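Local atomic coordinates of uncharacterized protein (Bacteroides ovatus, PDB entry 3NQK), a protein that is of unknown function but combines a DUF4973 region, of the E-set clan, with a BT_3044-like C-terminal region, both rich in beta strands. Residues 167-172 against 203-208; 272-277 against 295-300. All blocks are in the same frame, centred on the assembly; numbering follows the deposited sequence.

Contact 1 (167-172 against 203-208)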
loop_
_atom_site.group_PDB
_atom_site.type_symbol
_atom_site.label_atom_id
_atom_site.label_comp_id
_atom_site.label_asym_id
_atom_site.label_seq_id
_atom_site.Cartn_x
_atom_site.Cartn_y
_atom_site.Cartn_z
ATOM N N SER A 167 -22.569 -4.885 22.723
ATOM C CA SER A 167 -23.251 -4.272 23.866
ATOM C C SER A 167 -24.765 -4.285 23.739
ATOM O O SER A 167 -25.463 -4.126 24.734
ATOM C CB SER A 167 -22.757 -2.830 24.089
ATOM O OG SER A 167 -22.835 -2.059 22.906
ATOM N N SER A 168 -25.278 -4.460 22.516
ATOM C CA SER A 168 -26.740 -4.485 22.302
ATOM C C SER A 168 -27.283 -5.896 22.182
ATOM O O SER A 168 -28.451 -6.083 21.835
ATOM C CB SER A 168 -27.124 -3.686 21.054
ATOM O OG SER A 168 -27.099 -2.304 21.313
HETATM N N MSE A 169 -26.432 -6.893 22.426
HETATM C CA MSE A 169 -26.867 -8.294 22.367
HETATM C C MSE A 169 -27.215 -8.757 23.753
HETATM O O MSE A 169 -26.353 -8.793 24.644
HETATM C CB MSE A 169 -25.775 -9.195 21.785
HETATM C CG MSE A 169 -26.216 -10.647 21.646
HETATM SE SE MSE A 169 -24.821 -11.818 21.105
HETATM C CE MSE A 169 -23.818 -11.792 22.773
ATOM N N LYS A 170 -28.471 -9.102 23.952
ATOM C CA LYS A 170 -28.940 -9.539 25.252
ATOM C C LYS A 170 -29.110 -11.046 25.296
ATOM O O LYS A 170 -29.596 -11.665 24.330
ATOM C CB LYS A 170 -30.252 -8.854 25.598
ATOM C CG LYS A 170 -30.127 -7.335 25.871
ATOM C CD LYS A 170 -31.416 -6.791 26.445
ATOM C CE LYS A 170 -31.253 -5.393 26.989
ATOM N NZ LYS A 170 -32.390 -5.049 27.907
ATOM N N VAL A 171 -28.717 -11.641 26.412
ATOM C CA VAL A 171 -28.836 -13.070 26.588
ATOM C C VAL A 171 -29.670 -13.399 27.827
ATOM O O VAL A 171 -29.268 -13.140 28.961
ATOM C CB VAL A 171 -27.482 -13.695 26.688
ATOM C CG1 VAL A 171 -27.605 -15.184 26.943
ATOM C CG2 VAL A 171 -26.683 -13.417 25.388
ATOM N N TYR A 172 -30.852 -13.929 27.593
ATOM C CA TYR A 172 -31.787 -14.247 28.671
ATOM C C TYR A 172 -31.749 -15.727 29.002
ATOM O O TYR A 172 -31.752 -16.565 28.108
ATOM C CB TYR A 172 -33.204 -13.888 28.254
ATOM C CG TYR A 172 -33.395 -12.455 27.779
ATOM C CD1 TYR A 172 -33.206 -12.114 26.442
ATOM C CD2 TYR A 172 -33.845 -11.460 28.656
ATOM C CE1 TYR A 172 -33.433 -10.818 25.990
ATOM C CE2 TYR A 172 -34.060 -10.161 28.216
ATOM C CZ TYR A 172 -33.853 -9.847 26.877
ATOM O OH TYR A 172 -34.058 -8.567 26.434
ATOM N N ALA A 203 -22.024 -19.337 20.012
ATOM C CA ALA A 203 -23.337 -19.016 20.534
ATOM C C ALA A 203 -23.307 -18.194 21.833
ATOM O O ALA A 203 -22.526 -18.478 22.766
ATOM C CB ALA A 203 -24.123 -20.311 20.770
ATOM N N GLY A 204 -24.190 -17.209 21.901
ATOM C CA GLY A 204 -24.424 -16.469 23.122
ATOM C C GLY A 204 -23.177 -15.944 23.758
ATOM O O GLY A 204 -22.394 -15.259 23.117
ATOM N N LEU A 205 -22.988 -16.278 25.032
ATOM C CA LEU A 205 -21.843 -15.791 25.799
ATOM C C LEU A 205 -20.828 -16.902 26.072
ATOM O O LEU A 205 -19.944 -16.748 26.907
ATOM C CB LEU A 205 -22.314 -15.165 27.115
ATOM C CG LEU A 205 -23.139 -13.870 26.983
ATOM C CD1 LEU A 205 -23.511 -13.329 28.362
ATOM C CD2 LEU A 205 -22.373 -12.824 26.209
ATOM N N ILE A 206 -20.925 -17.993 25.319
ATOM C CA ILE A 206 -19.978 -19.097 25.441
ATOM C C ILE A 206 -18.540 -18.575 25.388
ATOM O O ILE A 206 -18.188 -17.754 24.514
ATOM C CB ILE A 206 -20.185 -20.129 24.316
ATOM C CG1 ILE A 206 -21.464 -20.939 24.561
ATOM C CG2 ILE A 206 -18.985 -21.054 24.191
ATOM C CD1 ILE A 206 -21.442 -21.764 25.794
ATOM N N ASN A 207 -17.714 -19.038 26.327
ATOM C CA ASN A 207 -16.328 -18.608 26.409
ATOM C C ASN A 207 -15.546 -19.023 25.170
ATOM O O ASN A 207 -15.406 -20.214 24.881
ATOM C CB ASN A 207 -15.671 -19.182 27.662
ATOM C CG ASN A 207 -14.362 -18.470 28.027
ATOM O OD1 ASN A 207 -13.507 -18.190 27.166
ATOM N ND2 ASN A 207 -14.202 -18.189 29.289
ATOM N N GLU A 208 -14.980 -18.030 24.482
ATOM C CA GLU A 208 -14.239 -18.257 23.230
ATOM C C GLU A 208 -12.889 -18.935 23.467
ATOM O O GLU A 208 -12.208 -19.295 22.513
ATOM C CB GLU A 208 -14.041 -16.912 22.470
ATOM C CG GLU A 208 -15.390 -16.161 22.187
ATOM C CD GLU A 208 -15.234 -14.842 21.407
ATOM O OE1 GLU A 208 -14.181 -14.196 21.518
ATOM O OE2 GLU A 208 -16.201 -14.445 20.712
#
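Gly-204 and Leu-205 form the corner of a type II' beta turn that is pressed against Met-169 and Val-171 of strand 169-175. The turn runs from Ala-203 to Ile-206 and follows strand 198-202. It is closed by the bond from Ile-206 N to Ala-203 O, 3.1 Å long. Gly-204 takes the first corner position, where its positive phi (51°) suits a glycine. No hydrogen bond crosses between 167-172 and 203-208; apolar side chains carry the contact. Its centre is the isobutyl group of Leu-205. The branch carbon CG of Leu-205 lies 3.9 Å from CG2 of Val-171, and one methyl of Leu-205, CD2, lies 3.9 Å from the terminal methyl CE of Met-169. Leu-205 thus meets two neighbours from one face of the strand. Its side chain lies alongside those of Met-169 and Val-171, pointing the opposite way, rather than end on. Met-169 is a selenomethionine. Its chain leaves the strand extended and bends only at the last torsion (chi3 71°), which carries CE round to the turn. There CE of Met-169 also comes within 3.8 Å of the carbonyl oxygen of Gly-204, a van der Waals approach and not a bond. Val-171 places CG1 anti to its backbone N (chi1 177°). The other methyl, CG2, sits beside that N and makes the approach to Leu-205. The same CG2 of Val-171 lies 4.4 Å from CA of Gly-204. Outside the two segments, Leu-205 also touches Arg-184 and Thr-186, and Met-169 packs on Phe-273, Val-296 and Met-300. The turn therefore packs on the face of strand 169-175 that carries Met-169 and Val-171, a beta turn laid on the face of the antiparallel sheet of the BT_3044-like region.

Contact 2 (272-277 against 295-300)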
loop_
_atom_site.group_PDB
_atom_site.type_symbol
_atom_site.label_atom_id
_atom_site.label_comp_id
_atom_site.label_asym_id
_atom_site.label_seq_id
_atom_site.Cartn_x
_atom_site.Cartn_y
_atom_site.Cartn_z
HETATM N N MSE A 272 -28.485 -8.189 12.820
HETATM C CA MSE A 272 -29.642 -8.260 13.734
HETATM C C MSE A 272 -30.250 -9.654 13.711
HETATM O O MSE A 272 -30.558 -10.187 12.659
HETATM C CB MSE A 272 -30.678 -7.220 13.331
HETATM C CG MSE A 272 -30.215 -5.790 13.571
HETATM SE SE MSE A 272 -31.004 -4.516 12.339
HETATM C CE MSE A 272 -29.670 -4.558 10.890
ATOM N N PHE A 273 -30.453 -10.225 14.882
ATOM C CA PHE A 273 -30.807 -11.618 14.974
ATOM C C PHE A 273 -31.436 -11.953 16.292
ATOM O O PHE A 273 -31.369 -11.186 17.237
ATOM C CB PHE A 273 -29.549 -12.448 14.821
ATOM C CG PHE A 273 -28.465 -12.067 15.786
ATOM C CD1 PHE A 273 -27.542 -11.103 15.458
ATOM C CD2 PHE A 273 -28.422 -12.615 17.044
ATOM C CE1 PHE A 273 -26.568 -10.733 16.350
ATOM C CE2 PHE A 273 -27.436 -12.246 17.948
ATOM C CZ PHE A 273 -26.517 -11.314 17.602
ATOM N N GLU A 274 -31.975 -13.155 16.368
ATOM C CA GLU A 274 -32.585 -13.653 17.573
ATOM C C GLU A 274 -32.627 -15.150 17.485
ATOM O O GLU A 274 -33.038 -15.687 16.480
ATOM C CB GLU A 274 -33.992 -13.091 17.717
ATOM C CG GLU A 274 -34.751 -13.589 18.964
ATOM C CD GLU A 274 -36.038 -12.780 19.249
ATOM O OE1 GLU A 274 -36.605 -12.173 18.294
ATOM O OE2 GLU A 274 -36.468 -12.755 20.425
ATOM N N TYR A 275 -32.149 -15.836 18.517
ATOM C CA TYR A 275 -32.154 -17.312 18.504
ATOM C C TYR A 275 -32.156 -17.924 19.886
ATOM O O TYR A 275 -31.916 -17.252 20.881
ATOM C CB TYR A 275 -30.950 -17.847 17.714
ATOM C CG TYR A 275 -29.576 -17.466 18.279
ATOM C CD1 TYR A 275 -29.011 -18.166 19.332
ATOM C CD2 TYR A 275 -28.828 -16.459 17.698
ATOM C CE1 TYR A 275 -27.731 -17.824 19.827
ATOM C CE2 TYR A 275 -27.577 -16.115 18.173
ATOM C CZ TYR A 275 -27.025 -16.798 19.230
ATOM O OH TYR A 275 -25.750 -16.434 19.685
ATOM N N ASP A 276 -32.430 -19.215 19.933
ATOM C CA ASP A 276 -32.329 -19.981 21.158
ATOM C C ASP A 276 -31.200 -20.954 21.021
ATOM O O ASP A 276 -30.921 -21.423 19.913
ATOM C CB ASP A 276 -33.612 -20.791 21.403
ATOM C CG ASP A 276 -34.757 -19.952 21.918
ATOM O OD1 ASP A 276 -34.503 -18.898 22.543
ATOM O OD2 ASP A 276 -35.924 -20.388 21.740
ATOM N N PHE A 277 -30.577 -21.302 22.151
ATOM C CA PHE A 277 -29.644 -22.428 22.212
ATOM C C PHE A 277 -29.458 -22.873 23.637
ATOM O O PHE A 277 -29.934 -22.232 24.562
ATOM C CB PHE A 277 -28.308 -22.065 21.602
ATOM C CG PHE A 277 -27.382 -21.369 22.537
ATOM C CD1 PHE A 277 -27.526 -20.017 22.796
ATOM C CD2 PHE A 277 -26.311 -22.045 23.099
ATOM C CE1 PHE A 277 -26.639 -19.354 23.647
ATOM C CE2 PHE A 277 -25.425 -21.391 23.963
ATOM C CZ PHE A 277 -25.591 -20.049 24.232
ATOM N N ARG A 295 -32.137 -17.478 25.481
ATOM C CA ARG A 295 -32.629 -16.724 24.362
ATOM C C ARG A 295 -31.654 -15.592 24.098
ATOM O O ARG A 295 -31.358 -14.817 24.995
ATOM C CB ARG A 295 -34.005 -16.148 24.667
ATOM C CG ARG A 295 -34.497 -15.106 23.630
ATOM C CD ARG A 295 -34.710 -15.736 22.287
ATOM N NE ARG A 295 -35.802 -16.691 22.330
ATOM C CZ ARG A 295 -37.080 -16.375 22.142
ATOM N NH1 ARG A 295 -37.430 -15.127 21.852
ATOM N NH2 ARG A 295 -38.008 -17.313 22.227
ATOM N N VAL A 296 -31.134 -15.518 22.876
ATOM C CA VAL A 296 -30.192 -14.446 22.483
ATOM C C VAL A 296 -30.897 -13.517 21.529
ATOM O O VAL A 296 -31.457 -13.965 20.532
ATOM C CB VAL A 296 -28.976 -15.008 21.751
ATOM C CG1 VAL A 296 -27.950 -13.903 21.502
ATOM C CG2 VAL A 296 -28.356 -16.151 22.527
ATOM N N ALA A 297 -30.870 -12.225 21.805
ATOM C CA ALA A 297 -31.582 -11.278 20.949
ATOM C C ALA A 297 -30.932 -9.919 20.940
ATOM O O ALA A 297 -30.548 -9.408 21.985
ATOM C CB ALA A 297 -33.025 -11.152 21.393
ATOM N N GLY A 298 -30.858 -9.312 19.749
ATOM C CA GLY A 298 -30.351 -7.945 19.597
ATOM C C GLY A 298 -29.528 -7.761 18.332
ATOM O O GLY A 298 -29.869 -8.299 17.262
ATOM N N SER A 299 -28.438 -7.014 18.454
ATOM C CA SER A 299 -27.541 -6.789 17.333
ATOM C C SER A 299 -26.093 -6.669 17.770
ATOM O O SER A 299 -25.797 -6.458 18.934
ATOM C CB SER A 299 -27.934 -5.521 16.597
ATOM O OG SER A 299 -27.799 -4.382 17.441
HETATM N N MSE A 300 -25.208 -6.807 16.801
HETATM C CA MSE A 300 -23.793 -6.610 16.982
HETATM C C MSE A 300 -23.345 -5.816 15.803
HETATM O O MSE A 300 -23.965 -5.879 14.744
HETATM C CB MSE A 300 -23.058 -7.953 17.011
HETATM C CG MSE A 300 -23.376 -8.809 18.234
HETATM SE SE MSE A 300 -22.204 -10.320 18.423
HETATM C CE MSE A 300 -22.843 -11.415 17.034
#
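Val-296 and Tyr-275 lie side by side as a hydrogen-bonded pair of an antiparallel beta ladder, formed by strands 264-279 and 292-307. CB of Val-296 sits over one face of the tyrosine ring, toward its rim, 3.7 Å from the centroid of the Tyr-275 ring. This is a CH-pi contact. The tyrosine hydroxyl accepts a bond from Gly-204 N, outside the two strands. On the same side of the ladder, the valine reaches two phenylalanines. CG1 of Val-296 meets the edge of the Phe-273 ring in the ring plane, 4.0 Å from CE2 of Phe-273. Its CG2 comes to the edge of Phe-277. Phe-273 sets its CG between backbone N and carbonyl carbon, which folds the ring back across the partner strand. There CZ of Phe-273 packs 3.7 Å from the terminal methyl CE of selenomethionine Met-300.

The other side of the ladder is charged. Arg-295 bends at chi2 and chi3 and holds two carboxylates at the edge of its guanidinium. NE of Arg-295 gives a bond of 2.6 Å to OD1 of Asp-276, which lies near the guanidinium plane and is met on its syn side. NH1 of Arg-295 bonds OE2 of Glu-274 at 2.9 Å. This bond is more bent (133°) and enters from above the carboxylate plane. The Asp-276 carboxylate is turned 42° from the guanidinium plane, that of Glu-274 74°. Putting a leucine in place of Arg-295 would probably leave Glu-274 and Asp-276 as neighbouring negative charges without the cation between them. Tyr-174 OH makes weak bonds to Arg-295 NH2 and Asp-276 OD2.

Two pairs of backbone bonds tie the ladder together, at Tyr-275 with Val-296 and at Phe-273 with Gly-298. In the second pair, Phe-273 N reaches Gly-298 O at 3.1 Å, and that same oxygen lies over one face of the Phe-273 ring.

In the fold
Contact 1 is small, buried and apolar, with no polar bond between its segments. Contact 2 is larger and two-sided: its aromatic side is buried, while on its charged side Glu-274 and Arg-295 are partly exposed and Asp-276 is buried. Both belong to one antiparallel sheet, in which strand 169-175 neighbours strand 292-307. Their centres lie about 8 Å apart. The aromatic side of contact 2 faces contact 1, so Met-169 and Val-171 serve both. Backbone bonds of Lys-170 with Ala-297 and Tyr-172 with Arg-295 set the strands side by side, and Gly-204 N probably bonds the Tyr-275 hydroxyl. Contact 1 holds a turn on the sheet; contact 2 joins two strands within it.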